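Local coordinates for synaptonemal complex protein 2 (Mus musculus, PDB 5IWZ), which is a major component of the axial and lateral elements of synaptonemal complexes and is required for meiotic chromosome synapsis and for insertion of SYCP3 into these complexes, at residues I17-R22 and F26-A31; A289-Y294 and N361-S366. All blocks are in the same frame, centred on the assembly; numbering follows the deposited sequence.

The chain enters through a helical part that belongs to the armadillo-repeat-like family, and interaction 1 lies at its very start: helix 13-23 and helix 27-32 meet across a short turn, so this contact closes a loop of only three residues. The chain then runs through a long succession of helices before reaching the Spt16M-like part, where interaction 2 joins A289-Y294 to N361-S366 and closes a far larger loop of 66 residues, about half of them in strands and none in helices. The two contacts follow one another in series, neither nested nor crossed. Their centres lie 42 Å apart, and each ties together a different part of this N-terminal piece of the protein.

Interaction 1: I17-R22 and F26-A31; sequences IDDALR and FKPLLA
A20 of helix 13-23 meets the ring of F26 face on: its CB stands over one face, 15° off the ring normal and 3.8 Å from the ring centroid, a CH-pi contact. The methyl is displaced toward the rim, and CZ of F26 is the ring atom nearest to A20 CB, at 3.7 Å. F26 sits at the start of the second segment, and its ring reaches back to the helix because CG lies beside the backbone N, opposite the carbonyl carbon (chi1 -80°). The backbones are close here, with 5.1 Å between the CA atoms of A20 and F26, and diverge to 6.9 Å between those of I17 and L29. At that wider end the two side chains slant across each other and meet through their end methyls, I17 CD1 lying 3.8 Å from L29 CD1. L29 extends its CG anti to the backbone N (chi1 -167°), while CB of I17 points away from helix 27-32 and the far end of its longer branch makes the approach. Beside these, the side chains of D19 and P28 cross at about a right angle, and the carboxylate oxygen OD2 of D19 lies 3.6 Å from P28 CG. Replacing F26 by an alanine would probably leave the A20 methyl without its aromatic cover and open a gap toward I72 of helix 66-79. Helix 49-63 packs against I17 and A20, and its R59 hydrogen-bonds the carbonyl oxygens of A20 and L21. No hydrogen bond links the two segments, so the two helices of this hairpin are held side by side mainly by van der Waals contacts of apolar groups, D19, itself partly exposed, adding only a van der Waals touch of its carboxylate.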
loop_
_atom_site.group_PDB
_atom_site.type_symbol
_atom_site.label_atom_id
_atom_site.label_comp_id
_atom_site.label_asym_id
_atom_site.label_seq_id
_atom_site.Cartn_x
_atom_site.Cartn_y
_atom_site.Cartn_z
ATOM N N ILE A 17 24.006 -13.404 -11.364
ATOM C CA ILE A 17 23.894 -13.422 -9.907
ATOM C C ILE A 17 25.250 -13.727 -9.277
ATOM O O ILE A 17 25.632 -13.120 -8.262
ATOM C CB ILE A 17 22.806 -14.430 -9.469
ATOM C CG1 ILE A 17 21.403 -13.978 -9.929
ATOM C CG2 ILE A 17 22.866 -14.695 -7.949
ATOM C CD1 ILE A 17 20.935 -12.643 -9.349
ATOM N N ASP A 18 26.005 -14.656 -9.880
ATOM C CA ASP A 18 27.382 -14.923 -9.458
ATOM C C ASP A 18 28.247 -13.668 -9.526
ATOM O O ASP A 18 29.020 -13.387 -8.600
ATOM C CB ASP A 18 28.016 -16.012 -10.333
ATOM C CG ASP A 18 27.431 -17.405 -10.094
ATOM O OD1 ASP A 18 26.910 -17.682 -8.985
ATOM O OD2 ASP A 18 27.521 -18.231 -11.037
ATOM N N ASP A 19 28.166 -12.920 -10.635
ATOM C CA ASP A 19 28.977 -11.700 -10.762
ATOM C C ASP A 19 28.626 -10.688 -9.674
ATOM O O ASP A 19 29.511 -10.018 -9.129
ATOM C CB ASP A 19 28.786 -11.056 -12.147
ATOM C CG ASP A 19 29.528 -11.793 -13.275
ATOM O OD1 ASP A 19 30.506 -12.521 -12.995
ATOM O OD2 ASP A 19 29.137 -11.616 -14.454
ATOM N N ALA A 20 27.331 -10.542 -9.366
ATOM C CA ALA A 20 26.918 -9.667 -8.272
ATOM C C ALA A 20 27.469 -10.151 -6.935
ATOM O O ALA A 20 27.984 -9.354 -6.134
ATOM C CB ALA A 20 25.385 -9.591 -8.219
ATOM N N LEU A 21 27.324 -11.456 -6.661
ATOM C CA LEU A 21 27.819 -12.028 -5.408
ATOM C C LEU A 21 29.338 -11.917 -5.299
ATOM O O LEU A 21 29.870 -11.407 -4.305
ATOM C CB LEU A 21 27.398 -13.502 -5.300
ATOM C CG LEU A 21 26.219 -13.917 -4.428
ATOM C CD1 LEU A 21 26.159 -15.439 -4.371
ATOM C CD2 LEU A 21 26.306 -13.328 -3.007
ATOM N N ARG A 22 30.056 -12.426 -6.298
ATOM C CA ARG A 22 31.502 -12.583 -6.151
ATOM C C ARG A 22 32.275 -11.309 -6.482
ATOM O O ARG A 22 33.297 -11.022 -5.850
ATOM C CB ARG A 22 31.983 -13.735 -7.025
ATOM C CG ARG A 22 31.341 -15.078 -6.670
ATOM C CD ARG A 22 32.139 -16.272 -7.204
ATOM N NE ARG A 22 32.801 -16.993 -6.120
ATOM C CZ ARG A 22 32.255 -18.013 -5.479
ATOM N NH1 ARG A 22 31.047 -18.431 -5.825
ATOM N NH2 ARG A 22 32.910 -18.609 -4.497
ATOM N N PHE A 26 27.062 -5.387 -10.625
ATOM C CA PHE A 26 25.655 -5.532 -10.974
ATOM C C PHE A 26 25.348 -5.155 -12.418
ATOM O O PHE A 26 24.201 -5.311 -12.850
ATOM C CB PHE A 26 24.804 -4.696 -10.012
ATOM C CG PHE A 26 24.576 -5.367 -8.701
ATOM C CD1 PHE A 26 23.396 -6.049 -8.470
ATOM C CD2 PHE A 26 25.543 -5.340 -7.706
ATOM C CE1 PHE A 26 23.175 -6.695 -7.281
ATOM C CE2 PHE A 26 25.327 -5.984 -6.494
ATOM C CZ PHE A 26 24.147 -6.662 -6.279
ATOM N N LYS A 27 26.339 -4.681 -13.181
ATOM C CA LYS A 27 26.121 -4.356 -14.590
ATOM C C LYS A 27 25.537 -5.511 -15.401
ATOM O O LYS A 27 24.580 -5.272 -16.155
ATOM C CB LYS A 27 27.431 -3.846 -15.214
ATOM C CG LYS A 27 27.847 -2.470 -14.740
ATOM C CD LYS A 27 28.751 -1.766 -15.757
ATOM C CE LYS A 27 30.031 -2.548 -16.040
ATOM N NZ LYS A 27 31.193 -2.097 -15.210
ATOM N N PRO A 28 26.030 -6.759 -15.310
ATOM C CA PRO A 28 25.363 -7.836 -16.076
ATOM C C PRO A 28 23.896 -8.000 -15.712
ATOM O O PRO A 28 23.041 -8.014 -16.602
ATOM C CB PRO A 28 26.210 -9.080 -15.739
ATOM C CG PRO A 28 27.583 -8.511 -15.509
ATOM C CD PRO A 28 27.316 -7.215 -14.750
ATOM N N LEU A 29 23.568 -8.081 -14.419
ATOM C CA LEU A 29 22.167 -8.192 -14.027
ATOM C C LEU A 29 21.342 -7.029 -14.575
ATOM O O LEU A 29 20.243 -7.233 -15.114
ATOM C CB LEU A 29 22.059 -8.254 -12.505
ATOM C CG LEU A 29 20.703 -8.667 -11.944
ATOM C CD1 LEU A 29 20.415 -10.156 -12.234
ATOM C CD2 LEU A 29 20.646 -8.369 -10.458
ATOM N N LEU A 30 21.865 -5.805 -14.459
ATOM C CA LEU A 30 21.135 -4.645 -14.942
ATOM C C LEU A 30 20.908 -4.725 -16.445
ATOM O O LEU A 30 19.857 -4.306 -16.944
ATOM C CB LEU A 30 21.883 -3.366 -14.585
ATOM C CG LEU A 30 21.768 -2.830 -13.168
ATOM C CD1 LEU A 30 22.690 -1.633 -13.021
ATOM C CD2 LEU A 30 20.329 -2.452 -12.830
ATOM N N ALA A 31 21.873 -5.269 -17.184
ATOM C CA ALA A 31 21.705 -5.376 -18.627
ATOM C C ALA A 31 20.542 -6.300 -18.971
ATOM O O ALA A 31 19.782 -6.031 -19.915
ATOM C CB ALA A 31 23.005 -5.856 -19.277
#

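Interaction 2: A289-Y294 and N361-S366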
loop_
_atom_site.group_PDB
_atom_site.type_symbol
_atom_site.label_atom_id
_atom_site.label_comp_id
_atom_site.label_asym_id
_atom_site.label_seq_id
_atom_site.Cartn_x
_atom_site.Cartn_y
_atom_site.Cartn_z
ATOM N N ALA A 289 -14.956 20.209 -7.067
ATOM C CA ALA A 289 -13.501 20.184 -7.082
ATOM C C ALA A 289 -13.021 20.368 -8.509
ATOM O O ALA A 289 -13.693 19.940 -9.450
ATOM C CB ALA A 289 -12.954 18.875 -6.503
ATOM N N PHE A 290 -11.864 21.038 -8.654
ATOM C CA PHE A 290 -11.253 21.377 -9.938
ATOM C C PHE A 290 -9.752 21.084 -9.935
ATOM O O PHE A 290 -9.054 21.372 -8.959
ATOM C CB PHE A 290 -11.453 22.863 -10.287
ATOM C CG PHE A 290 -12.879 23.216 -10.587
ATOM C CD1 PHE A 290 -13.307 23.363 -11.894
ATOM C CD2 PHE A 290 -13.809 23.354 -9.560
ATOM C CE1 PHE A 290 -14.635 23.665 -12.176
ATOM C CE2 PHE A 290 -15.141 23.658 -9.836
ATOM C CZ PHE A 290 -15.553 23.816 -11.143
ATOM N N LEU A 291 -9.263 20.521 -11.040
ATOM C CA LEU A 291 -7.832 20.461 -11.351
ATOM C C LEU A 291 -7.563 21.489 -12.442
ATOM O O LEU A 291 -7.970 21.290 -13.588
ATOM C CB LEU A 291 -7.426 19.063 -11.809
ATOM C CG LEU A 291 -5.994 18.954 -12.322
ATOM C CD1 LEU A 291 -5.049 19.341 -11.195
ATOM C CD2 LEU A 291 -5.704 17.528 -12.774
ATOM N N GLY A 292 -6.882 22.581 -12.096
ATOM C CA GLY A 292 -6.766 23.668 -13.055
ATOM C C GLY A 292 -8.158 24.201 -13.360
ATOM O O GLY A 292 -8.917 24.571 -12.455
ATOM N N LYS A 293 -8.530 24.215 -14.640
ATOM C CA LYS A 293 -9.848 24.688 -15.044
ATOM C C LYS A 293 -10.882 23.575 -15.189
ATOM O O LYS A 293 -12.049 23.874 -15.452
ATOM C CB LYS A 293 -9.754 25.462 -16.367
ATOM N N TYR A 294 -10.503 22.310 -15.035
ATOM C CA TYR A 294 -11.394 21.197 -15.348
ATOM C C TYR A 294 -12.111 20.702 -14.096
ATOM O O TYR A 294 -11.467 20.369 -13.097
ATOM C CB TYR A 294 -10.623 20.040 -15.980
ATOM C CG TYR A 294 -9.673 20.426 -17.090
ATOM C CD1 TYR A 294 -8.299 20.383 -16.888
ATOM C CD2 TYR A 294 -10.140 20.809 -18.343
ATOM C CE1 TYR A 294 -7.418 20.720 -17.894
ATOM C CE2 TYR A 294 -9.263 21.151 -19.360
ATOM C CZ TYR A 294 -7.900 21.103 -19.126
ATOM O OH TYR A 294 -7.015 21.439 -20.126
ATOM N N ASN A 361 4.299 20.339 -8.778
ATOM C CA ASN A 361 4.455 19.914 -10.163
ATOM C C ASN A 361 3.085 19.621 -10.753
ATOM O O ASN A 361 2.098 19.459 -10.027
ATOM C CB ASN A 361 5.381 18.692 -10.283
ATOM C CG ASN A 361 4.938 17.529 -9.427
ATOM O OD1 ASN A 361 5.391 17.378 -8.286
ATOM N ND2 ASN A 361 4.058 16.681 -9.976
ATOM N N ILE A 362 3.045 19.576 -12.090
ATOM C CA ILE A 362 1.833 19.210 -12.817
ATOM C C ILE A 362 1.445 17.781 -12.474
ATOM O O ILE A 362 2.304 16.895 -12.376
ATOM C CB ILE A 362 2.061 19.356 -14.333
ATOM C CG1 ILE A 362 2.493 20.780 -14.693
ATOM C CG2 ILE A 362 0.829 18.937 -15.117
ATOM C CD1 ILE A 362 2.894 20.934 -16.178
ATOM N N VAL A 363 0.141 17.542 -12.289
ATOM C CA VAL A 363 -0.341 16.188 -12.072
ATOM C C VAL A 363 -1.417 15.882 -13.103
ATOM O O VAL A 363 -1.938 16.769 -13.781
ATOM C CB VAL A 363 -0.862 15.961 -10.639
ATOM C CG1 VAL A 363 0.253 16.236 -9.643
ATOM C CG2 VAL A 363 -2.087 16.838 -10.358
ATOM N N LYS A 364 -1.732 14.600 -13.236
ATOM C CA LYS A 364 -2.723 14.150 -14.206
ATOM C C LYS A 364 -3.790 13.355 -13.477
ATOM O O LYS A 364 -3.477 12.390 -12.777
ATOM C CB LYS A 364 -2.079 13.309 -15.307
ATOM C CG LYS A 364 -3.042 12.851 -16.387
ATOM C CD LYS A 364 -2.358 11.860 -17.324
ATOM C CE LYS A 364 -3.236 11.489 -18.512
ATOM N NZ LYS A 364 -2.602 10.449 -19.384
ATOM N N ILE A 365 -5.043 13.768 -13.623
ATOM C CA ILE A 365 -6.167 13.076 -13.005
ATOM C C ILE A 365 -7.252 12.944 -14.060
ATOM O O ILE A 365 -7.699 13.951 -14.620
ATOM C CB ILE A 365 -6.696 13.819 -11.763
ATOM C CG1 ILE A 365 -5.585 14.033 -10.735
ATOM C CG2 ILE A 365 -7.823 13.049 -11.119
ATOM C CD1 ILE A 365 -6.060 14.722 -9.487
ATOM N N SER A 366 -7.665 11.707 -14.330
ATOM C CA SER A 366 -8.661 11.373 -15.352
ATOM C C SER A 366 -8.364 12.081 -16.677
ATOM O O SER A 366 -9.194 12.798 -17.239
ATOM C CB SER A 366 -10.085 11.668 -14.861
ATOM O OG SER A 366 -10.186 12.906 -14.177
#
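Strand 288-291 leads into a type II' beta turn from L291 to Y294 and comes nearest to strand 362-365 at L291 and I365, whose CA atoms are 7.7 Å apart, and no hydrogen bond passes between the segments. L291 bridges this gap alone from its side. With CG anti to the backbone N (chi1 173°), it carries both methyls to the other strand, where they part: CD1 lies 4.0 Å from V363 CG2, and CD2 rests against I365, 3.9 Å from its backbone N and 4.0 Å from its CB. The leucine thus lies obliquely across two side chains two residues apart. CB of I365 points toward L291, and its CG1 also borders CD2. L291 also touches L373 of the adjacent strand 372-378 and L296, while I322 touches I365. Strand 362-365 pairs with 368-370, whereas 288-291 belongs to the five-stranded antiparallel sheet, so the contact joins two separately paired parts of the Spt16M-like domain. The side-chain contacts are apolar: through the two methyls of the buried L291, the contact between strand 362-365 and the five-stranded sheet rests on side-chain packing rather than backbone pairing.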